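Putative fructosamine-3-kinase (Thermobifida fusca YX, PDB 3F7W) is a putative fructosamine-3-kinase that probably, like other members of the fructosamine kinase family, transfers a phosphate group to sugar-modified amines. Local coordinates at residues 201-205 with 206-210; 224-228 with 229-233; 263-266 with 267-271. All coordinates share one frame; numbering follows the deposited sequence.

Followed from the N terminus, the three contacts come in series; none nests in or crosses another, because each is a local arrangement within ten consecutive residues or fewer. Contact 1 closes the hairpin of strands 200-203 and 206-209. Contact 2 comes next, at the end of helix 219-229 and in the loop leading to helix 234-244, and returns to the hairpin where Leu231 and Pro232 pack on the Trp202 ring. Contact 3 forms the last turns of helix 251-270, which lies against helix 219-229 through Leu263 and Leu228. Contact 2 thus touches both others, whereas contacts 1 and 3 stay about 12 Å apart at their nearest atoms.

Contact 1 (201-205 with 206-210)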
ATOM      1  N   LEU A 201      11.365   3.275   1.714  1.00 26.27           N
ATOM      2  CA  LEU A 201      12.787   3.285   1.416  1.00 27.12           C
ATOM      3  C   LEU A 201      13.352   4.642   1.793  1.00 27.90           C
ATOM      4  O   LEU A 201      13.056   5.666   1.168  1.00 26.51           O
ATOM      5  CB  LEU A 201      13.045   3.011  -0.061  1.00 26.12           C
ATOM      6  CG  LEU A 201      12.478   1.699  -0.607  1.00 30.49           C
ATOM      7  CD1 LEU A 201      13.017   1.465  -2.004  1.00 33.82           C
ATOM      8  CD2 LEU A 201      12.805   0.530   0.296  1.00 36.11           C
ATOM      9  N   TRP A 202      14.155   4.640   2.841  1.00 27.30           N
ATOM     10  CA  TRP A 202      14.688   5.876   3.380  1.00 26.17           C
ATOM     11  C   TRP A 202      15.742   6.503   2.453  1.00 27.88           C
ATOM     12  O   TRP A 202      16.522   5.800   1.773  1.00 29.60           O
ATOM     13  CB  TRP A 202      15.226   5.641   4.788  1.00 29.46           C
ATOM     14  CG  TRP A 202      14.155   5.321   5.755  1.00 26.23           C
ATOM     15  CD1 TRP A 202      13.617   4.096   6.005  1.00 31.29           C
ATOM     16  CD2 TRP A 202      13.474   6.242   6.601  1.00 25.43           C
ATOM     17  NE1 TRP A 202      12.643   4.196   6.970  1.00 28.73           N
ATOM     18  CE2 TRP A 202      12.535   5.506   7.351  1.00 30.81           C
ATOM     19  CE3 TRP A 202      13.574   7.618   6.805  1.00 29.60           C
ATOM     20  CZ2 TRP A 202      11.697   6.096   8.289  1.00 31.37           C
ATOM     21  CZ3 TRP A 202      12.731   8.213   7.743  1.00 35.31           C
ATOM     22  CH2 TRP A 202      11.809   7.446   8.477  1.00 33.98           C
ATOM     23  N   GLN A 203      15.708   7.830   2.430  1.00 27.93           N
ATOM     24  CA  GLN A 203      16.626   8.678   1.684  1.00 28.99           C
ATOM     25  C   GLN A 203      17.201   9.698   2.664  1.00 29.08           C
ATOM     26  O   GLN A 203      16.785   9.750   3.816  1.00 28.16           O
ATOM     27  CB  GLN A 203      15.849   9.393   0.581  1.00 30.17           C
ATOM     28  CG  GLN A 203      15.215   8.432  -0.448  1.00 32.94           C
ATOM     29  CD  GLN A 203      16.247   7.788  -1.336  1.00 34.67           C
ATOM     30  OE1 GLN A 203      16.458   8.240  -2.452  1.00 34.90           O
ATOM     31  NE2 GLN A 203      16.905   6.736  -0.847  1.00 31.93           N
ATOM     32  N   ASP A 204      18.173  10.487   2.217  1.00 29.22           N
ATOM     33  CA  ASP A 204      18.739  11.534   3.067  1.00 29.97           C
ATOM     34  C   ASP A 204      17.735  12.628   3.381  1.00 30.96           C
ATOM     35  O   ASP A 204      17.814  13.261   4.434  1.00 32.87           O
ATOM     36  CB  ASP A 204      19.957  12.166   2.380  1.00 30.93           C
ATOM     37  CG  ASP A 204      21.121  11.194   2.230  1.00 38.60           C
ATOM     38  OD1 ASP A 204      21.348  10.362   3.143  1.00 41.24           O
ATOM     39  OD2 ASP A 204      21.791  11.266   1.178  1.00 47.94           O
ATOM     40  N   ASP A 205      16.796  12.854   2.472  1.00 31.09           N
ATOM     41  CA  ASP A 205      15.928  14.031   2.517  1.00 31.32           C
ATOM     42  C   ASP A 205      14.446  13.674   2.640  1.00 31.33           C
ATOM     43  O   ASP A 205      13.593  14.479   2.335  1.00 33.04           O
ATOM     44  CB  ASP A 205      16.163  14.892   1.261  1.00 34.12           C
ATOM     45  CG  ASP A 205      15.845  14.153  -0.033  1.00 39.50           C
ATOM     46  OD1 ASP A 205      15.698  12.901  -0.017  1.00 38.45           O
ATOM     47  OD2 ASP A 205      15.754  14.831  -1.086  1.00 47.55           O
ATOM     48  N   GLY A 206      14.141  12.482   3.129  1.00 29.58           N
ATOM     49  CA  GLY A 206      12.774  11.988   3.174  1.00 28.15           C
ATOM     50  C   GLY A 206      12.771  10.507   2.899  1.00 27.36           C
ATOM     51  O   GLY A 206      13.727   9.814   3.221  1.00 27.77           O
ATOM     52  N   ALA A 207      11.703  10.007   2.287  1.00 29.06           N
ATOM     53  CA  ALA A 207      11.631   8.585   1.947  1.00 27.29           C
ATOM     54  C   ALA A 207      10.831   8.382   0.662  1.00 27.99           C
ATOM     55  O   ALA A 207      10.069   9.258   0.229  1.00 29.15           O
ATOM     56  CB  ALA A 207      11.026   7.777   3.085  1.00 26.78           C
ATOM     57  N   VAL A 208      11.027   7.227   0.067  1.00 26.38           N
ATOM     58  CA  VAL A 208      10.287   6.796  -1.115  1.00 26.48           C
ATOM     59  C   VAL A 208       9.384   5.605  -0.738  1.00 27.86           C
ATOM     60  O   VAL A 208       9.796   4.686  -0.008  1.00 31.46           O
ATOM     61  CB  VAL A 208      11.252   6.407  -2.264  1.00 25.30           C
ATOM     62  CG1 VAL A 208      10.523   5.744  -3.433  1.00 29.80           C
ATOM     63  CG2 VAL A 208      12.057   7.656  -2.712  1.00 29.16           C
ATOM     64  N   VAL A 209       8.155   5.636  -1.249  1.00 26.63           N
ATOM     65  CA  VAL A 209       7.155   4.603  -0.950  1.00 27.15           C
ATOM     66  C   VAL A 209       7.002   3.724  -2.175  1.00 27.70           C
ATOM     67  O   VAL A 209       6.891   4.221  -3.298  1.00 27.55           O
ATOM     68  CB  VAL A 209       5.789   5.202  -0.480  1.00 27.17           C
ATOM     69  CG1 VAL A 209       5.997   6.078   0.758  1.00 27.61           C
ATOM     70  CG2 VAL A 209       5.086   6.006  -1.592  1.00 26.99           C
ATOM     71  N   ILE A 210       7.020   2.414  -1.958  1.00 27.13           N
ATOM     72  CA  ILE A 210       7.009   1.449  -3.073  1.00 25.43           C
ATOM     73  C   ILE A 210       5.868   0.453  -2.905  1.00 24.86           C
ATOM     74  O   ILE A 210       5.228   0.377  -1.829  1.00 25.64           O
ATOM     75  CB  ILE A 210       8.361   0.719  -3.217  1.00 29.25           C
ATOM     76  CG1 ILE A 210       8.710  -0.038  -1.931  1.00 27.56           C
ATOM     77  CG2 ILE A 210       9.485   1.677  -3.660  1.00 28.71           C
ATOM     78  CD1 ILE A 210       9.792  -1.134  -2.093  1.00 28.50           C
TER
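Strands 201-203 and 206-209 make a tight antiparallel beta hairpin, consistent with the one that follows the catalytic loop in kinase-like folds, and Leu201 faces Val208 across it. Leu201 N donates to Val208 O at 2.7 Å, and Val208 N returns a bond of 2.8 Å to Leu201 O; both are almost straight, so this hydrogen-bonded pair sets the register. Trp202 and Ala207 form the non-hydrogen-bonded pair beside it, their side chains leaving on the other face from those of Leu201 and Val208. Toward the turn Gln203 N gives a more bent bond to Gly206 O. At Gly206 phi is 144°, where a beta carbon would collide with Asp205 O.

On the Leu201 face, branch CD1 of Leu201 meets CG2 of Ile210 at 3.9 Å, the two side chains crossing at about a right angle. Gln203 CG lies 4.0 Å from Val208 CG2. A bend at chi2 (-71°) then folds the Gln203 amide back along its own strand, where NE2 donates to Trp202 O at 2.8 Å; the oxygen lies in the amide plane, but NE2 stands above the carbonyl plane. NE2 also reaches Asp93 O. Around the hairpin, Trp202 packs on Ala101 and Ala102 and Ala207 on Phe105, all of helix 99-114, while Gln203 and Val208 rest on Val92 in a loop.

Contact 2 (224-228 with 229-233)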
ATOM      1  N   ALA A 224      -1.859   4.086  10.250  1.00 26.38           N
ATOM      2  CA  ALA A 224      -2.097   2.916  11.094  1.00 25.69           C
ATOM      3  C   ALA A 224      -1.231   1.736  10.620  1.00 24.54           C
ATOM      4  O   ALA A 224      -0.802   0.932  11.428  1.00 25.94           O
ATOM      5  CB  ALA A 224      -3.571   2.529  11.098  1.00 24.18           C
HETATM    6  N   MSE A 225      -0.977   1.650   9.318  1.00 25.06           N
HETATM    7  CA  MSE A 225      -0.117   0.595   8.781  1.00 26.50           C
HETATM    8  C   MSE A 225       1.329   0.832   9.186  1.00 23.96           C
HETATM    9  O   MSE A 225       2.052  -0.123   9.486  1.00 26.24           O
HETATM   10  CB  MSE A 225      -0.244   0.478   7.253  1.00 25.84           C
HETATM   11  CG  MSE A 225       0.490  -0.662   6.647  1.00 24.90           C
HETATM   12 SE   MSE A 225      -0.279  -2.362   7.295  0.75 24.66          SE
HETATM   13  CE  MSE A 225       0.256  -3.611   5.836  1.00 25.56           C
ATOM     14  N   LEU A 226       1.759   2.092   9.181  1.00 25.40           N
ATOM     15  CA  LEU A 226       3.104   2.430   9.698  1.00 25.76           C
ATOM     16  C   LEU A 226       3.247   1.974  11.154  1.00 25.77           C
ATOM     17  O   LEU A 226       4.269   1.412  11.555  1.00 25.35           O
ATOM     18  CB  LEU A 226       3.391   3.925   9.559  1.00 25.98           C
ATOM     19  CG  LEU A 226       3.590   4.427   8.124  1.00 25.52           C
ATOM     20  CD1 LEU A 226       3.665   5.974   8.155  1.00 27.38           C
ATOM     21  CD2 LEU A 226       4.852   3.769   7.488  1.00 23.35           C
ATOM     22  N   ALA A 227       2.190   2.171  11.935  1.00 23.50           N
ATOM     23  CA  ALA A 227       2.184   1.795  13.316  1.00 24.52           C
ATOM     24  C   ALA A 227       2.133   0.269  13.491  1.00 25.07           C
ATOM     25  O   ALA A 227       2.800  -0.254  14.357  1.00 26.32           O
ATOM     26  CB  ALA A 227       0.994   2.491  14.061  1.00 24.63           C
ATOM     27  N   LEU A 228       1.361  -0.428  12.663  1.00 23.36           N
ATOM     28  CA  LEU A 228       1.113  -1.848  12.876  1.00 25.50           C
ATOM     29  C   LEU A 228       2.411  -2.665  12.946  1.00 25.14           C
ATOM     30  O   LEU A 228       2.596  -3.470  13.858  1.00 26.88           O
ATOM     31  CB  LEU A 228       0.201  -2.375  11.796  1.00 24.63           C
ATOM     32  CG  LEU A 228      -0.219  -3.851  11.849  1.00 23.93           C
ATOM     33  CD1 LEU A 228      -0.848  -4.167  13.172  1.00 24.41           C
ATOM     34  CD2 LEU A 228      -1.207  -4.147  10.729  1.00 24.79           C
ATOM     35  N   PHE A 229       3.293  -2.487  11.971  1.00 24.35           N
ATOM     36  CA  PHE A 229       4.579  -3.209  11.968  1.00 26.00           C
ATOM     37  C   PHE A 229       5.742  -2.303  12.358  1.00 26.83           C
ATOM     38  O   PHE A 229       6.907  -2.713  12.359  1.00 29.17           O
ATOM     39  CB  PHE A 229       4.811  -3.882  10.622  1.00 28.60           C
ATOM     40  CG  PHE A 229       3.730  -4.861  10.286  1.00 29.43           C
ATOM     41  CD1 PHE A 229       3.769  -6.147  10.786  1.00 36.72           C
ATOM     42  CD2 PHE A 229       2.638  -4.462   9.533  1.00 29.95           C
ATOM     43  CE1 PHE A 229       2.733  -7.032  10.523  1.00 32.80           C
ATOM     44  CE2 PHE A 229       1.610  -5.342   9.251  1.00 33.97           C
ATOM     45  CZ  PHE A 229       1.670  -6.640   9.769  1.00 30.29           C
ATOM     46  N   GLY A 230       5.412  -1.080  12.734  1.00 24.11           N
ATOM     47  CA  GLY A 230       6.399  -0.141  13.263  1.00 23.71           C
ATOM     48  C   GLY A 230       7.166   0.531  12.131  1.00 24.52           C
ATOM     49  O   GLY A 230       7.131   0.077  10.987  1.00 24.80           O
ATOM     50  N   LEU A 231       7.873   1.606  12.476  1.00 25.52           N
ATOM     51  CA  LEU A 231       8.670   2.363  11.514  1.00 25.77           C
ATOM     52  C   LEU A 231       9.740   3.095  12.277  1.00 26.22           C
ATOM     53  O   LEU A 231       9.450   3.622  13.350  1.00 26.37           O
ATOM     54  CB  LEU A 231       7.814   3.409  10.812  1.00 26.57           C
ATOM     55  CG  LEU A 231       8.466   4.175   9.651  1.00 26.59           C
ATOM     56  CD1 LEU A 231       8.544   3.286   8.389  1.00 27.91           C
ATOM     57  CD2 LEU A 231       7.734   5.502   9.376  1.00 26.09           C
ATOM     58  N   PRO A 232      10.958   3.171  11.721  1.00 26.32           N
ATOM     59  CA  PRO A 232      11.951   4.038  12.355  1.00 28.03           C
ATOM     60  C   PRO A 232      11.412   5.440  12.480  1.00 26.21           C
ATOM     61  O   PRO A 232      10.802   5.945  11.531  1.00 24.84           O
ATOM     62  CB  PRO A 232      13.134   3.971  11.387  1.00 31.28           C
ATOM     63  CG  PRO A 232      12.971   2.594  10.713  1.00 30.19           C
ATOM     64  CD  PRO A 232      11.487   2.493  10.522  1.00 28.56           C
ATOM     65  N   TYR A 233      11.613   6.065  13.648  1.00 26.43           N
ATOM     66  CA  TYR A 233      11.207   7.458  13.867  1.00 28.60           C
ATOM     67  C   TYR A 233       9.712   7.714  13.594  1.00 28.34           C
ATOM     68  O   TYR A 233       9.341   8.792  13.144  1.00 28.29           O
ATOM     69  CB  TYR A 233      12.096   8.424  13.039  1.00 29.23           C
ATOM     70  CG  TYR A 233      13.557   8.262  13.365  1.00 25.37           C
ATOM     71  CD1 TYR A 233      14.062   8.633  14.626  1.00 32.34           C
ATOM     72  CD2 TYR A 233      14.437   7.675  12.459  1.00 27.03           C
ATOM     73  CE1 TYR A 233      15.385   8.455  14.935  1.00 33.82           C
ATOM     74  CE2 TYR A 233      15.760   7.481  12.768  1.00 33.85           C
ATOM     75  CZ  TYR A 233      16.237   7.861  14.010  1.00 33.13           C
ATOM     76  OH  TYR A 233      17.570   7.684  14.317  1.00 33.05           O
TER
HETATM   77  O   HOH W   1       4.931  -0.655   9.407  1.00 21.46           O
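The backbone leaves helix 219-229 at Gly230, where phi turns positive (82°) and Gly230 N makes a weak bond, 3.2 Å long and bent, to Ala227 O. A water links Met225 O, 2.9 Å away, with Gly230 O, and so spans the point where the helical pattern stops. Gly230 O is also bonded by Asn197 ND2.

Phe229 carries most of the side-chain packing. Leu228, its neighbour in sequence, runs alongside it: CG sits over one face of the ring, 3.9 Å from the centroid of Phe229, a CH-pi contact, and branch CD2 of Leu228 comes to 3.4 Å from Phe229 CE2. With its CG opposite the backbone N (chi1 -179°), Leu228 is swung to the side from which it can cover the ring. Met225, present as selenomethionine, approaches at the ring edge instead, and its SE atom lies 4.0 Å from Phe229 CE2, close to the ring plane. This is a Met-aromatic contact, made one helical turn apart at the C-terminal end of the helix, and the Phe229 ring goes on to meet the His266 ring of helix 251-270. Replacing Phe229 by an alanine removes the ring, which would probably leave Met225 SE and Leu228 CG without their aromatic partner and open a gap beside His266.

Beyond Gly230, Leu231 turns back on the helix and lies beside Leu226, both side chains pointing the same way, with Leu226 CD2 at 3.8 Å from Leu231 CD1. The same Leu231 side chain touches Val200 of the hairpin and Val237 of helix 234-244.

Contact 3 (263-266 with 267-271); sequences LLVH and VCLFG
Val265 and Leu269 lie side by side on one flank of the final turns of helix 251-270, a classic i to i+4 pairing in which both side chains point the same way. Val265 sends CG1 opposite its backbone N (chi1 173°), and this branch reaches Leu269 CD1 at 3.8 Å. The helix itself provides the spacing: Leu269 N donates to Val265 O at 2.9 Å, nearly in line with the carbonyl bond, and Leu269 CG lies 3.5 Å from the same oxygen.

His266 and Phe270 repeat the i to i+4 relation with a different geometry. The Phe270 ring takes up a slanting position near the carbonyl of His266, and its CD2 comes to 3.7 Å from His266 O. Its CG stands beside the backbone N (chi1 -56°), which leans the ring back along the helix toward the preceding turn, while Leu269 CB sits over one ring face, offset toward the rim. The imidazole of His266 is directed to helix 219-229, where it meets Met225. On another flank Val267 brings CG2 to 3.4 Å from Leu263 O, the acceptor of its own backbone N-H, and its side chain also packs on Ala157 of helix 141-159. Leu264 packs on Ile150 and Leu154 of the same helix and on Leu278 of helix 275-286, which Leu263 also touches.

Gly271, with positive phi (95°), is the first residue to leave the helical backbone. Near the helix end His266 O accepts from Phe270 N at 2.7 Å and, in a weak bond of 3.5 Å, from Gly271 N. The stronger bond of Gly271 N goes to Val267 O, 3.0 Å away.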
ATOM      1  N   LEU A 263      -4.655  -6.651   8.613  1.00 24.91           N
ATOM      2  CA  LEU A 263      -4.510  -7.889   9.371  1.00 25.30           C
ATOM      3  C   LEU A 263      -5.280  -9.080   8.769  1.00 26.17           C
ATOM      4  O   LEU A 263      -4.778 -10.228   8.768  1.00 24.33           O
ATOM      5  CB  LEU A 263      -4.862  -7.695  10.860  1.00 26.29           C
ATOM      6  CG  LEU A 263      -3.760  -6.936  11.628  1.00 25.29           C
ATOM      7  CD1 LEU A 263      -4.297  -6.466  12.998  1.00 26.21           C
ATOM      8  CD2 LEU A 263      -2.425  -7.784  11.764  1.00 27.76           C
ATOM      9  N   LEU A 264      -6.482  -8.817   8.273  1.00 23.48           N
ATOM     10  CA  LEU A 264      -7.247  -9.837   7.560  1.00 25.24           C
ATOM     11  C   LEU A 264      -6.576 -10.291   6.254  1.00 25.16           C
ATOM     12  O   LEU A 264      -6.584 -11.483   5.926  1.00 25.32           O
ATOM     13  CB  LEU A 264      -8.665  -9.348   7.282  1.00 23.40           C
ATOM     14  CG  LEU A 264      -9.558  -9.316   8.528  1.00 24.05           C
ATOM     15  CD1 LEU A 264     -10.778  -8.423   8.250  1.00 28.42           C
ATOM     16  CD2 LEU A 264     -10.003 -10.744   8.962  1.00 27.78           C
ATOM     17  N   VAL A 265      -5.986  -9.349   5.534  1.00 25.07           N
ATOM     18  CA  VAL A 265      -5.204  -9.702   4.352  1.00 26.58           C
ATOM     19  C   VAL A 265      -4.034 -10.603   4.739  1.00 25.36           C
ATOM     20  O   VAL A 265      -3.769 -11.584   4.059  1.00 28.17           O
ATOM     21  CB  VAL A 265      -4.730  -8.442   3.591  1.00 27.33           C
ATOM     22  CG1 VAL A 265      -3.748  -8.818   2.445  1.00 28.55           C
ATOM     23  CG2 VAL A 265      -5.945  -7.715   3.034  1.00 29.18           C
ATOM     24  N   HIS A 266      -3.362 -10.300   5.847  1.00 24.70           N
ATOM     25  CA  HIS A 266      -2.197 -11.100   6.263  1.00 25.60           C
ATOM     26  C   HIS A 266      -2.613 -12.530   6.632  1.00 24.14           C
ATOM     27  O   HIS A 266      -1.938 -13.509   6.272  1.00 26.41           O
ATOM     28  CB  HIS A 266      -1.432 -10.416   7.390  1.00 29.27           C
ATOM     29  CG  HIS A 266      -0.982  -9.038   7.034  1.00 38.87           C
ATOM     30  ND1 HIS A 266      -0.648  -8.678   5.739  1.00 48.67           N
ATOM     31  CD2 HIS A 266      -0.834  -7.920   7.786  1.00 42.66           C
ATOM     32  CE1 HIS A 266      -0.341  -7.394   5.709  1.00 38.36           C
ATOM     33  NE2 HIS A 266      -0.422  -6.914   6.939  1.00 49.49           N
ATOM     34  N   VAL A 267      -3.738 -12.647   7.326  1.00 23.48           N
ATOM     35  CA  VAL A 267      -4.250 -13.956   7.707  1.00 23.27           C
ATOM     36  C   VAL A 267      -4.597 -14.718   6.426  1.00 23.32           C
ATOM     37  O   VAL A 267      -4.271 -15.900   6.289  1.00 27.74           O
ATOM     38  CB  VAL A 267      -5.440 -13.864   8.672  1.00 25.60           C
ATOM     39  CG1 VAL A 267      -6.071 -15.276   8.890  1.00 24.33           C
ATOM     40  CG2 VAL A 267      -4.961 -13.337  10.018  1.00 21.47           C
ATOM     41  N   CYS A 268      -5.177 -14.023   5.450  1.00 26.13           N
ATOM     42  CA  CYS A 268      -5.455 -14.663   4.149  1.00 26.80           C
ATOM     43  C   CYS A 268      -4.222 -15.168   3.435  1.00 26.82           C
ATOM     44  O   CYS A 268      -4.206 -16.293   2.969  1.00 29.03           O
ATOM     45  CB  CYS A 268      -6.216 -13.728   3.221  1.00 27.14           C
ATOM     46  SG  CYS A 268      -7.951 -13.537   3.693  1.00 27.52           S
ATOM     47  N   LEU A 269      -3.204 -14.318   3.349  1.00 25.95           N
ATOM     48  CA  LEU A 269      -2.003 -14.584   2.573  1.00 28.30           C
ATOM     49  C   LEU A 269      -0.991 -15.458   3.280  1.00 32.40           C
ATOM     50  O   LEU A 269      -0.316 -16.253   2.620  1.00 32.81           O
ATOM     51  CB  LEU A 269      -1.329 -13.271   2.166  1.00 27.22           C
ATOM     52  CG  LEU A 269      -2.006 -12.436   1.099  1.00 32.29           C
ATOM     53  CD1 LEU A 269      -1.190 -11.146   0.909  1.00 31.76           C
ATOM     54  CD2 LEU A 269      -2.167 -13.230  -0.200  1.00 35.36           C
ATOM     55  N   PHE A 270      -0.887 -15.336   4.603  1.00 29.46           N
ATOM     56  CA  PHE A 270       0.239 -15.919   5.348  1.00 32.47           C
ATOM     57  C   PHE A 270      -0.176 -16.862   6.459  1.00 35.89           C
ATOM     58  O   PHE A 270       0.674 -17.544   7.029  1.00 41.55           O
ATOM     59  CB  PHE A 270       1.162 -14.798   5.868  1.00 32.91           C
ATOM     60  CG  PHE A 270       1.659 -13.892   4.767  1.00 31.42           C
ATOM     61  CD1 PHE A 270       2.488 -14.402   3.790  1.00 33.71           C
ATOM     62  CD2 PHE A 270       1.240 -12.563   4.660  1.00 33.54           C
ATOM     63  CE1 PHE A 270       2.917 -13.627   2.747  1.00 33.57           C
ATOM     64  CE2 PHE A 270       1.661 -11.782   3.616  1.00 39.98           C
ATOM     65  CZ  PHE A 270       2.528 -12.331   2.641  1.00 31.18           C
ATOM     66  N   GLY A 271      -1.466 -16.890   6.792  1.00 33.28           N
ATOM     67  CA  GLY A 271      -2.016 -17.891   7.673  1.00 33.73           C
ATOM     68  C   GLY A 271      -2.117 -17.504   9.136  1.00 34.38           C
ATOM     69  O   GLY A 271      -2.184 -16.329   9.494  1.00 30.31           O
TER